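Local coordinates for protein MgGH51 (Meripilus giganteus, PDB 6ZPV) that is a GH51 alpha-L-arabinofuranosidase that probably cleaves terminal alpha-L-arabinofuranosyl residues from arabinose-containing glycans, at residues A[55-60]-A[193-198]; A[82-87]-A[92-97]; A[118-121]-A[125-128]; A[139-144]-A[175-180]. All coordinates share one frame; numbering follows the deposited sequence.

Contact 1: A[55-60]-A[193-198]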
loop_
_atom_site.group_PDB
_atom_site.type_symbol
_atom_site.label_atom_id
_atom_site.label_comp_id
_atom_site.label_asym_id
_atom_site.label_seq_id
_atom_site.Cartn_x
_atom_site.Cartn_y
_atom_site.Cartn_z
ATOM N N ALA A 55 2.820 0.566 24.630
ATOM C CA ALA A 55 3.107 -0.461 23.618
ATOM C C ALA A 55 4.377 -0.112 22.843
ATOM O O ALA A 55 4.546 1.016 22.369
ATOM C CB ALA A 55 1.965 -0.585 22.640
ATOM N N ALA A 56 5.253 -1.120 22.691
ATOM C CA ALA A 56 6.541 -1.051 21.988
ATOM C C ALA A 56 7.684 -0.461 22.819
ATOM O O ALA A 56 8.837 -0.557 22.359
ATOM C CB ALA A 56 6.453 -0.431 20.631
ATOM N N TRP A 57 7.379 0.174 23.969
ATOM C CA TRP A 57 8.374 0.862 24.802
ATOM C C TRP A 57 8.710 0.031 26.027
ATOM O O TRP A 57 7.800 -0.538 26.660
ATOM C CB TRP A 57 7.883 2.245 25.216
ATOM C CG TRP A 57 7.649 3.176 24.098
ATOM C CD1 TRP A 57 6.501 3.433 23.412
ATOM C CD2 TRP A 57 8.626 4.005 23.480
ATOM N NE1 TRP A 57 6.696 4.365 22.442
ATOM C CE2 TRP A 57 8.008 4.759 22.445
ATOM C CE3 TRP A 57 10.008 4.196 23.694
ATOM C CZ2 TRP A 57 8.699 5.705 21.670
ATOM C CZ3 TRP A 57 10.697 5.107 22.900
ATOM C CH2 TRP A 57 10.042 5.835 21.911
ATOM N N HIS A 58 9.963 0.018 26.456
ATOM C CA HIS A 58 10.404 -0.798 27.580
ATOM C C HIS A 58 11.466 -0.072 28.367
ATOM O O HIS A 58 12.329 0.593 27.779
ATOM C CB HIS A 58 11.003 -2.124 27.031
ATOM C CG HIS A 58 10.085 -2.866 26.134
ATOM N ND1 HIS A 58 9.056 -3.646 26.611
ATOM C CD2 HIS A 58 10.000 -2.847 24.777
ATOM C CE1 HIS A 58 8.369 -4.109 25.554
ATOM N NE2 HIS A 58 8.935 -3.644 24.426
ATOM N N PRO A 59 11.527 -0.241 29.701
ATOM C CA PRO A 59 12.602 0.399 30.463
ATOM C C PRO A 59 13.937 -0.267 30.226
ATOM O O PRO A 59 14.024 -1.451 29.946
ATOM C CB PRO A 59 12.136 0.196 31.907
ATOM C CG PRO A 59 11.288 -1.053 31.856
ATOM C CD PRO A 59 10.584 -1.019 30.523
ATOM N N ILE A 60 14.968 0.535 30.396
ATOM C CA ILE A 60 16.352 0.068 30.595
ATOM C C ILE A 60 16.628 0.245 32.084
ATOM O O ILE A 60 16.423 1.353 32.624
ATOM C CB ILE A 60 17.367 0.807 29.710
ATOM C CG1 ILE A 60 17.159 0.462 28.245
ATOM C CG2 ILE A 60 18.781 0.497 30.170
ATOM C CD1 ILE A 60 17.959 1.316 27.295
ATOM N N ALA A 193 8.411 13.493 23.886
ATOM C CA ALA A 193 7.308 13.402 22.929
ATOM C C ALA A 193 7.884 13.277 21.531
ATOM O O ALA A 193 9.033 13.657 21.288
ATOM C CB ALA A 193 6.379 14.614 23.030
ATOM N N MET A 194 7.024 12.828 20.606
ATOM C CA MET A 194 7.330 12.906 19.161
ATOM C C MET A 194 8.733 12.369 18.860
ATOM O O MET A 194 9.597 13.059 18.312
ATOM C CB MET A 194 7.133 14.339 18.643
ATOM C CG MET A 194 7.137 14.547 17.163
ATOM S SD MET A 194 5.968 13.531 16.209
ATOM C CE MET A 194 7.076 12.308 15.484
ATOM N N PHE A 195 8.911 11.084 19.118
ATOM C CA PHE A 195 10.146 10.380 18.719
ATOM C C PHE A 195 10.099 10.004 17.259
ATOM O O PHE A 195 9.026 9.775 16.696
ATOM C CB PHE A 195 10.265 9.088 19.524
ATOM C CG PHE A 195 10.462 9.238 21.013
ATOM C CD1 PHE A 195 11.751 9.296 21.545
ATOM C CD2 PHE A 195 9.407 9.248 21.903
ATOM C CE1 PHE A 195 11.989 9.336 22.921
ATOM C CE2 PHE A 195 9.639 9.301 23.285
ATOM C CZ PHE A 195 10.912 9.350 23.787
ATOM N N SER A 196 11.278 9.813 16.668
ATOM C CA SER A 196 11.335 9.311 15.295
ATOM C C SER A 196 12.701 8.683 15.000
ATOM O O SER A 196 13.731 9.223 15.444
ATOM C CB SER A 196 11.070 10.440 14.305
ATOM O OG SER A 196 11.125 10.002 12.944
ATOM N N LEU A 197 12.719 7.608 14.230
ATOM C CA LEU A 197 13.940 7.046 13.703
ATOM C C LEU A 197 13.712 6.618 12.263
ATOM O O LEU A 197 12.854 5.759 12.014
ATOM C CB LEU A 197 14.428 5.847 14.539
ATOM C CG LEU A 197 15.758 5.252 14.090
ATOM C CD1 LEU A 197 16.928 6.149 14.396
ATOM C CD2 LEU A 197 15.995 3.879 14.694
ATOM N N PHE A 198 14.461 7.212 11.350
ATOM C CA PHE A 198 14.365 6.869 9.921
ATOM C C PHE A 198 15.642 6.273 9.393
ATOM O O PHE A 198 16.739 6.773 9.716
ATOM C CB PHE A 198 14.031 8.094 9.045
ATOM C CG PHE A 198 12.564 8.342 8.833
ATOM C CD1 PHE A 198 11.735 8.687 9.887
ATOM C CD2 PHE A 198 11.981 8.219 7.605
ATOM C CE1 PHE A 198 10.381 8.892 9.689
ATOM C CE2 PHE A 198 10.639 8.417 7.385
ATOM C CZ PHE A 198 9.851 8.777 8.468
#

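Contact 2: A[82-87]-A[92-97]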
loop_
_atom_site.group_PDB
_atom_site.type_symbol
_atom_site.label_atom_id
_atom_site.label_comp_id
_atom_site.label_asym_id
_atom_site.label_seq_id
_atom_site.Cartn_x
_atom_site.Cartn_y
_atom_site.Cartn_z
ATOM N N LEU A 82 5.785 10.730 27.117
ATOM C CA LEU A 82 6.429 9.697 27.933
ATOM C C LEU A 82 7.083 10.413 29.124
ATOM O O LEU A 82 8.027 11.187 28.937
ATOM C CB LEU A 82 7.424 8.921 27.096
ATOM C CG LEU A 82 8.165 7.821 27.806
ATOM C CD1 LEU A 82 7.218 6.682 28.189
ATOM C CD2 LEU A 82 9.306 7.301 26.935
ATOM N N GLN A 83 6.630 10.086 30.310
ATOM C CA GLN A 83 7.247 10.563 31.546
ATOM C C GLN A 83 8.281 9.507 31.987
ATOM O O GLN A 83 7.915 8.355 32.300
ATOM C CB GLN A 83 6.177 10.748 32.620
ATOM C CG GLN A 83 6.759 11.219 33.936
ATOM C CD GLN A 83 5.657 11.248 34.970
ATOM O OE1 GLN A 83 5.071 12.332 35.212
ATOM N NE2 GLN A 83 5.297 10.056 35.474
ATOM N N PHE A 84 9.534 9.918 31.987
ATOM C CA PHE A 84 10.718 9.106 32.327
ATOM C C PHE A 84 11.325 9.584 33.633
ATOM O O PHE A 84 11.679 10.734 33.761
ATOM C CB PHE A 84 11.743 9.226 31.195
ATOM C CG PHE A 84 13.137 8.764 31.529
ATOM C CD1 PHE A 84 13.421 7.428 31.776
ATOM C CD2 PHE A 84 14.167 9.667 31.633
ATOM C CE1 PHE A 84 14.708 7.021 32.080
ATOM C CE2 PHE A 84 15.477 9.250 31.916
ATOM C CZ PHE A 84 15.731 7.911 32.114
ATOM N N SER A 85 11.445 8.688 34.604
ATOM C CA SER A 85 12.037 9.046 35.911
ATOM C C SER A 85 13.144 8.046 36.261
ATOM O O SER A 85 12.987 6.831 36.016
ATOM C CB SER A 85 10.991 9.071 36.995
ATOM O OG SER A 85 10.020 10.078 36.725
ATOM N N VAL A 86 14.195 8.528 36.867
ATOM C CA VAL A 86 15.314 7.713 37.361
ATOM C C VAL A 86 15.227 7.720 38.899
ATOM O O VAL A 86 15.262 8.785 39.509
ATOM C CB VAL A 86 16.668 8.279 36.926
ATOM C CG1 VAL A 86 17.802 7.435 37.461
ATOM C CG2 VAL A 86 16.733 8.422 35.405
ATOM N N PRO A 87 15.076 6.560 39.546
ATOM C CA PRO A 87 15.062 6.542 41.007
ATOM C C PRO A 87 16.328 7.129 41.605
ATOM O O PRO A 87 17.401 7.165 41.000
ATOM C CB PRO A 87 14.976 5.055 41.314
ATOM C CG PRO A 87 14.219 4.473 40.131
ATOM C CD PRO A 87 14.827 5.233 38.964
ATOM N N GLY A 92 24.839 3.787 36.121
ATOM C CA GLY A 92 24.858 3.069 34.857
ATOM C C GLY A 92 23.812 3.581 33.901
ATOM O O GLY A 92 23.025 4.472 34.234
ATOM N N ARG A 93 23.787 3.028 32.694
ATOM C CA ARG A 93 22.804 3.550 31.712
ATOM C C ARG A 93 21.403 3.293 32.247
ATOM O O ARG A 93 21.064 2.196 32.716
ATOM C CB ARG A 93 23.072 2.886 30.356
ATOM C CG ARG A 93 22.794 1.394 30.249
ATOM C CD ARG A 93 23.354 0.730 29.003
ATOM N NE ARG A 93 22.852 1.271 27.751
ATOM C CZ ARG A 93 22.027 0.687 26.901
ATOM N NH1 ARG A 93 21.455 -0.458 27.140
ATOM N NH2 ARG A 93 21.809 1.279 25.745
ATOM N N VAL A 94 20.566 4.285 32.099
ATOM C CA VAL A 94 19.140 4.233 32.530
ATOM C C VAL A 94 18.348 4.915 31.429
ATOM O O VAL A 94 18.777 5.981 30.955
ATOM C CB VAL A 94 18.941 4.844 33.944
ATOM C CG1 VAL A 94 17.466 4.809 34.336
ATOM C CG2 VAL A 94 19.810 4.162 35.024
ATOM N N GLY A 95 17.204 4.386 31.019
ATOM C CA GLY A 95 16.485 4.929 29.896
ATOM C C GLY A 95 15.438 3.985 29.437
ATOM O O GLY A 95 14.741 3.389 30.265
ATOM N N PHE A 96 15.283 3.872 28.108
ATOM C CA PHE A 96 14.174 3.067 27.572
ATOM C C PHE A 96 14.515 2.684 26.123
ATOM O O PHE A 96 15.338 3.317 25.471
ATOM C CB PHE A 96 12.848 3.822 27.693
ATOM C CG PHE A 96 12.930 5.247 27.240
ATOM C CD1 PHE A 96 12.705 5.617 25.918
ATOM C CD2 PHE A 96 13.186 6.276 28.166
ATOM C CE1 PHE A 96 12.793 6.932 25.543
ATOM C CE2 PHE A 96 13.293 7.586 27.767
ATOM C CZ PHE A 96 13.089 7.910 26.454
ATOM N N THR A 97 13.843 1.641 25.660
ATOM C CA THR A 97 13.920 1.128 24.297
ATOM C C THR A 97 12.565 1.197 23.591
ATOM O O THR A 97 11.525 1.165 24.248
ATOM C CB THR A 97 14.498 -0.291 24.234
ATOM O OG1 THR A 97 13.626 -1.160 24.952
ATOM C CG2 THR A 97 15.907 -0.390 24.751
#

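Contact 3: A[118-121]-A[125-128]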
loop_
_atom_site.group_PDB
_atom_site.type_symbol
_atom_site.label_atom_id
_atom_site.label_comp_id
_atom_site.label_asym_id
_atom_site.label_seq_id
_atom_site.Cartn_x
_atom_site.Cartn_y
_atom_site.Cartn_z
ATOM N N PHE A 118 12.041 16.891 24.137
ATOM C CA PHE A 118 12.071 16.702 25.585
ATOM C C PHE A 118 11.874 18.023 26.313
ATOM O O PHE A 118 12.152 19.094 25.759
ATOM C CB PHE A 118 13.371 16.045 26.091
ATOM C CG PHE A 118 14.570 16.964 26.167
ATOM C CD1 PHE A 118 15.292 17.359 25.036
ATOM C CD2 PHE A 118 14.920 17.554 27.374
ATOM C CE1 PHE A 118 16.317 18.273 25.114
ATOM C CE2 PHE A 118 15.948 18.479 27.461
ATOM C CZ PHE A 118 16.649 18.843 26.320
ATOM N N ARG A 119 11.485 17.951 27.561
ATOM C CA ARG A 119 11.615 19.062 28.533
ATOM C C ARG A 119 11.739 18.492 29.909
ATOM O O ARG A 119 11.210 17.416 30.175
ATOM C CB ARG A 119 10.434 20.037 28.443
ATOM C CG ARG A 119 9.104 19.507 28.958
ATOM C CD ARG A 119 7.906 20.460 28.845
ATOM N NE ARG A 119 6.583 19.769 29.286
ATOM C CZ ARG A 119 6.127 19.965 30.476
ATOM N NH1 ARG A 119 6.794 20.822 31.267
ATOM N NH2 ARG A 119 5.031 19.512 30.919
ATOM N N PHE A 120 12.373 19.249 30.810
ATOM C CA PHE A 120 12.334 18.906 32.242
ATOM C C PHE A 120 11.099 19.598 32.793
ATOM O O PHE A 120 11.027 20.846 32.753
ATOM C CB PHE A 120 13.601 19.413 32.959
ATOM C CG PHE A 120 14.816 18.570 32.700
ATOM C CD1 PHE A 120 15.507 18.670 31.514
ATOM C CD2 PHE A 120 15.252 17.669 33.671
ATOM C CE1 PHE A 120 16.615 17.861 31.278
ATOM C CE2 PHE A 120 16.365 16.880 33.452
ATOM C CZ PHE A 120 17.036 16.957 32.249
ATOM N N PRO A 121 10.104 18.871 33.300
ATOM C CA PRO A 121 8.895 19.521 33.819
ATOM C C PRO A 121 9.134 20.398 35.060
ATOM O O PRO A 121 8.410 21.356 35.279
ATOM C CB PRO A 121 7.929 18.360 34.121
ATOM C CG PRO A 121 8.817 17.111 34.185
ATOM C CD PRO A 121 9.961 17.402 33.272
ATOM N N SER A 125 19.222 20.925 38.463
ATOM C CA SER A 125 20.675 21.130 38.186
ATOM C C SER A 125 21.276 19.987 37.351
ATOM O O SER A 125 22.502 19.975 37.141
ATOM C CB SER A 125 21.439 21.252 39.455
ATOM O OG SER A 125 21.298 20.066 40.242
ATOM N N PHE A 126 20.473 19.124 36.750
ATOM C CA PHE A 126 21.046 18.042 35.910
ATOM C C PHE A 126 21.988 18.646 34.894
ATOM O O PHE A 126 21.666 19.600 34.173
ATOM C CB PHE A 126 19.931 17.265 35.183
ATOM C CG PHE A 126 20.502 16.180 34.310
ATOM C CD1 PHE A 126 20.921 14.983 34.879
ATOM C CD2 PHE A 126 20.689 16.352 32.962
ATOM C CE1 PHE A 126 21.515 14.007 34.094
ATOM C CE2 PHE A 126 21.250 15.365 32.165
ATOM C CZ PHE A 126 21.668 14.195 32.741
ATOM N N SER A 127 23.084 17.937 34.655
ATOM C CA SER A 127 24.020 18.268 33.559
ATOM C C SER A 127 24.656 16.969 33.080
ATOM O O SER A 127 25.306 16.265 33.868
ATOM C CB SER A 127 25.078 19.223 34.006
ATOM O OG SER A 127 26.009 19.555 33.022
ATOM N N GLY A 128 24.429 16.611 31.834
ATOM C CA GLY A 128 24.981 15.333 31.325
ATOM C C GLY A 128 24.556 15.069 29.913
ATOM O O GLY A 128 23.726 15.831 29.346
#

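Contact 4: A[139-144]-A[175-180]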
loop_
_atom_site.group_PDB
_atom_site.type_symbol
_atom_site.label_atom_id
_atom_site.label_comp_id
_atom_site.label_asym_id
_atom_site.label_seq_id
_atom_site.Cartn_x
_atom_site.Cartn_y
_atom_site.Cartn_z
ATOM N N GLY A 139 21.145 -6.232 24.644
ATOM C CA GLY A 139 21.644 -4.994 25.250
ATOM C C GLY A 139 23.006 -4.528 24.761
ATOM O O GLY A 139 23.623 -3.698 25.445
ATOM N N ARG A 140 23.483 -5.002 23.622
ATOM C CA ARG A 140 24.810 -4.514 23.185
ATOM C C ARG A 140 24.649 -3.458 22.102
ATOM O O ARG A 140 23.860 -3.578 21.124
ATOM C CB ARG A 140 25.761 -5.597 22.666
ATOM C CG ARG A 140 26.334 -6.549 23.701
ATOM C CD ARG A 140 27.485 -5.939 24.576
ATOM N NE ARG A 140 27.913 -7.008 25.464
ATOM C CZ ARG A 140 28.685 -8.047 25.093
ATOM N NH1 ARG A 140 28.832 -9.054 25.926
ATOM N NH2 ARG A 140 29.436 -8.043 23.989
ATOM N N VAL A 141 25.301 -2.364 22.334
ATOM C CA VAL A 141 25.183 -1.154 21.485
ATOM C C VAL A 141 25.812 -1.419 20.124
ATOM O O VAL A 141 26.960 -1.810 20.075
ATOM C CB VAL A 141 25.775 0.074 22.187
ATOM C CG1 VAL A 141 25.782 1.320 21.287
ATOM C CG2 VAL A 141 25.048 0.339 23.516
ATOM N N LEU A 142 25.015 -1.105 19.102
ATOM C CA LEU A 142 25.481 -1.193 17.708
ATOM C C LEU A 142 25.763 0.166 17.083
ATOM O O LEU A 142 26.470 0.256 16.078
ATOM C CB LEU A 142 24.402 -1.871 16.884
ATOM C CG LEU A 142 24.113 -3.292 17.308
ATOM C CD1 LEU A 142 22.814 -3.679 16.618
ATOM C CD2 LEU A 142 25.233 -4.234 17.001
ATOM N N ALA A 143 25.163 1.226 17.596
ATOM C CA ALA A 143 25.373 2.589 17.107
ATOM C C ALA A 143 24.902 3.529 18.213
ATOM O O ALA A 143 23.911 3.222 18.898
ATOM C CB ALA A 143 24.568 2.935 15.846
ATOM N N GLN A 144 25.562 4.674 18.381
ATOM C CA GLN A 144 25.125 5.657 19.348
ATOM C C GLN A 144 25.588 7.053 18.932
ATOM O O GLN A 144 26.548 7.223 18.126
ATOM C CB GLN A 144 25.611 5.322 20.761
ATOM C CG GLN A 144 27.102 5.430 21.014
ATOM C CD GLN A 144 27.286 5.184 22.508
ATOM O OE1 GLN A 144 26.874 4.204 23.083
ATOM N NE2 GLN A 144 27.753 6.193 23.199
ATOM N N SER A 175 16.708 -2.866 18.987
ATOM C CA SER A 175 15.847 -1.782 19.475
ATOM C C SER A 175 16.561 -0.431 19.408
ATOM O O SER A 175 17.807 -0.356 19.501
ATOM C CB SER A 175 15.410 -2.043 20.875
ATOM O OG SER A 175 14.525 -3.141 20.978
ATOM N N PHE A 176 15.762 0.608 19.228
ATOM C CA PHE A 176 16.205 1.977 19.464
ATOM C C PHE A 176 16.282 2.217 20.971
ATOM O O PHE A 176 15.455 1.669 21.719
ATOM C CB PHE A 176 15.194 2.915 18.847
ATOM C CG PHE A 176 15.418 4.385 19.093
ATOM C CD1 PHE A 176 16.496 5.040 18.487
ATOM C CD2 PHE A 176 14.567 5.121 19.884
ATOM C CE1 PHE A 176 16.742 6.382 18.687
ATOM C CE2 PHE A 176 14.785 6.509 20.049
ATOM C CZ PHE A 176 15.865 7.121 19.484
ATOM N N PHE A 177 17.230 3.025 21.424
ATOM C CA PHE A 177 17.327 3.356 22.850
ATOM C C PHE A 177 17.606 4.843 23.033
ATOM O O PHE A 177 18.204 5.525 22.165
ATOM C CB PHE A 177 18.409 2.537 23.565
ATOM C CG PHE A 177 19.843 2.852 23.249
ATOM C CD1 PHE A 177 20.491 3.914 23.857
ATOM C CD2 PHE A 177 20.551 2.069 22.354
ATOM C CE1 PHE A 177 21.833 4.156 23.563
ATOM C CE2 PHE A 177 21.885 2.306 22.094
ATOM C CZ PHE A 177 22.548 3.378 22.726
ATOM N N VAL A 178 17.215 5.306 24.217
ATOM C CA VAL A 178 17.551 6.621 24.785
ATOM C C VAL A 178 18.034 6.368 26.198
ATOM O O VAL A 178 17.316 5.700 26.967
ATOM C CB VAL A 178 16.344 7.564 24.781
ATOM C CG1 VAL A 178 16.683 8.891 25.420
ATOM C CG2 VAL A 178 15.794 7.741 23.382
ATOM N N THR A 179 19.207 6.857 26.568
ATOM C CA THR A 179 19.716 6.724 27.949
ATOM C C THR A 179 20.330 8.036 28.418
ATOM O O THR A 179 20.884 8.826 27.641
ATOM C CB THR A 179 20.724 5.579 28.069
ATOM O OG1 THR A 179 21.866 5.784 27.255
ATOM C CG2 THR A 179 20.122 4.245 27.781
ATOM N N ILE A 180 20.378 8.138 29.748
ATOM C CA ILE A 180 21.298 9.081 30.436
ATOM C C ILE A 180 22.098 8.247 31.454
ATOM O O ILE A 180 21.770 7.090 31.773
ATOM C CB ILE A 180 20.532 10.241 31.106
ATOM C CG1 ILE A 180 19.578 9.782 32.206
ATOM C CG2 ILE A 180 19.841 11.101 30.091
ATOM C CD1 ILE A 180 18.934 10.919 32.972
#

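Contact 1: A[55-60]-A[193-198]
W57 and F195 meet in the interior of a beta-sandwich, each reaching out from a different sheet; their CA atoms are 11.4 Å apart, so the contact is made by the side chains, chiefly their rings. Along 193-198, A193 is paired by its backbone with F117, and M194 lays its side chain on F117 and L78. At F195 the strand turns its ring toward W57. The outer corner of the indole comes down over one face of the phenyl ring, with W57 CH2 3.5 Å from F195 CD2 and displaced from the ring centre toward its rim. W57 CZ2 follows at 3.6 Å from the same F195 CD2. The planes are inclined at 45°, so the indole leans over the phenyl ring on its six-membered half. W57 CG stands anti to its carbonyl carbon (chi1 -62°), which sends the indole inward, and the bond from W57 NE1 to N40 O limits its rotation. Further on, S196 OG and L197 N both bond to the carboxylate of E36. Strand 57-60 forms one border of its sheet, beside 93-98, whereas 189-198 is the central strand of the facing sheet, between 80-85 and 112-119.

Contact 2: A[82-87]-A[92-97]
L82 and F84 face F96 across a beta-arch: strands 80-85 and 93-98 run nearly antiparallel in opposite sheets of a beta-sandwich, joined by a short loop, and meet mainly through side chains, with no backbone pairing between them. The axes of 82-85 and 93-97 come within 8.2 Å. Packing is dense at the inner end. There L82 and F96 approach from opposing directions, and the methyl L82 CD2 sits almost over the middle of the F96 ring, 3.8 Å from its centroid and 10° off the normal, a CH-pi contact. The rim of the same ring points into the face of F84, an edge-to-face pair with planes at 69°; its closest atoms, F84 CD1 and F96 CD2, are 3.8 Å apart. With its CG between the backbone N and the carbonyl carbon (chi1 46°), the F96 ring presents a face to L82 and an edge to F84. Beyond F96, the far end of the F84 ring rests on backbone, with F84 CE1 3.5 Å from G95 CA. With a serine in place of F84, the edge of F96 would probably lose the face it points at and a gap would open above G95. F192 adds a further edge-to-face partner to F96, and I180 packs on F84. Toward the loop the contact thins: S85 points away from the other strand, and V94 adopts two conformations. In the conformer described, and so with less certainty, both methyls of V86 bear on V94 CG1, V86 CG2 the nearer at 3.8 Å.

Contact 3: A[118-121]-A[125-128]
F120 and F126 close the space between two sheets with their side chains, leaving their CA atoms 9.5 Å apart. The aromatic part comes first. The ring planes differ by 28°, yet the rings are slid so far past one another that they barely overlap, with 5.9 Å between centroids, and what touches is the outer end of one ring and the root of the other. F120 CZ lies 3.8 Å from F126 CD2. A second apolar touch, F120 CE2 to F126 CB at 4.0 Å, brings the same ring end against the methylene. The two side chains cross at about a right angle: CG of F126 is anti to its backbone N (chi1 179°), while that of F120 lies beside its own N. Polar interactions belong to the surroundings: F126 N is bonded to S124 OG, and R119 makes a salt bridge with D70. Through the backbone, F120 pairs with T153 and F126 with G151, while I149 and Q188 pack on both phenylalanines. The chain crosses here from one sheet of the sandwich to the other. Strand 112-119 lies between 189-198 and 157-163, and strand 127-136 between 174-181 and 141-150.

Contact 4: A[139-144]-A[175-180]
V141 and F177 cross at about a right angle, both valine methyls bearing on the outer end of the phenyl ring. V141 CG2 is 4.0 Å from F177 CE2, and V141 CG1 reaches F177 CZ at 4.1 Å. The same ring end is approached obliquely by main chain, with A143 O 3.9 Å from F177 CE2, and by the methylene Q144 CB, 4.1 Å from F177 CZ. F177 holds its CG between the backbone N and the carbonyl carbon (chi1 71°), which swings the ring across toward 141-144. The two strands share a sheet of the beta-sandwich but are not neighbours: 127-136 runs between them, and F177 spans it, packing on T131 and Q135. A classic beta bulge, in which L142 and A143 both face L134, bends the chain just where V141 and Q144 come to flank the ring. R93 makes a cation-pi contact with F177 and also touches V141. Were F177 an asparagine, the R93 guanidinium would probably lose its aromatic partner and the V141 methyls the surface they rest on. Farther out, L142 O is bonded to T166 OG1, and the Q144 side chain lies about 7 Å from a bound N-acetylglucosamine.

In the fold
All four contacts lie in one beta-sandwich, on the same side of the chain's centre, their centres about 24 to 41 Å from it; the eight-stranded parallel barrel, which in GH51 enzymes carries the active site, is a separate part of the chain. Contacts 1, 2 and 3 join the two sheets, whereas contact 4 runs within one of them. The centres of contacts 1, 2 and 4 are about 12 Å from one another, and strand 93-98 links them: H58 O lies 2.8 Å from T97 N, and V94 O lies 2.9 Å from I180 N, both probable hydrogen bonds. Contact 3, the farthest from the chain's centre, lies about 12 Å from contact 2 between centres without touching it, and meets contact 4 through F126 CE1 and I180 CD1, 4.2 Å apart.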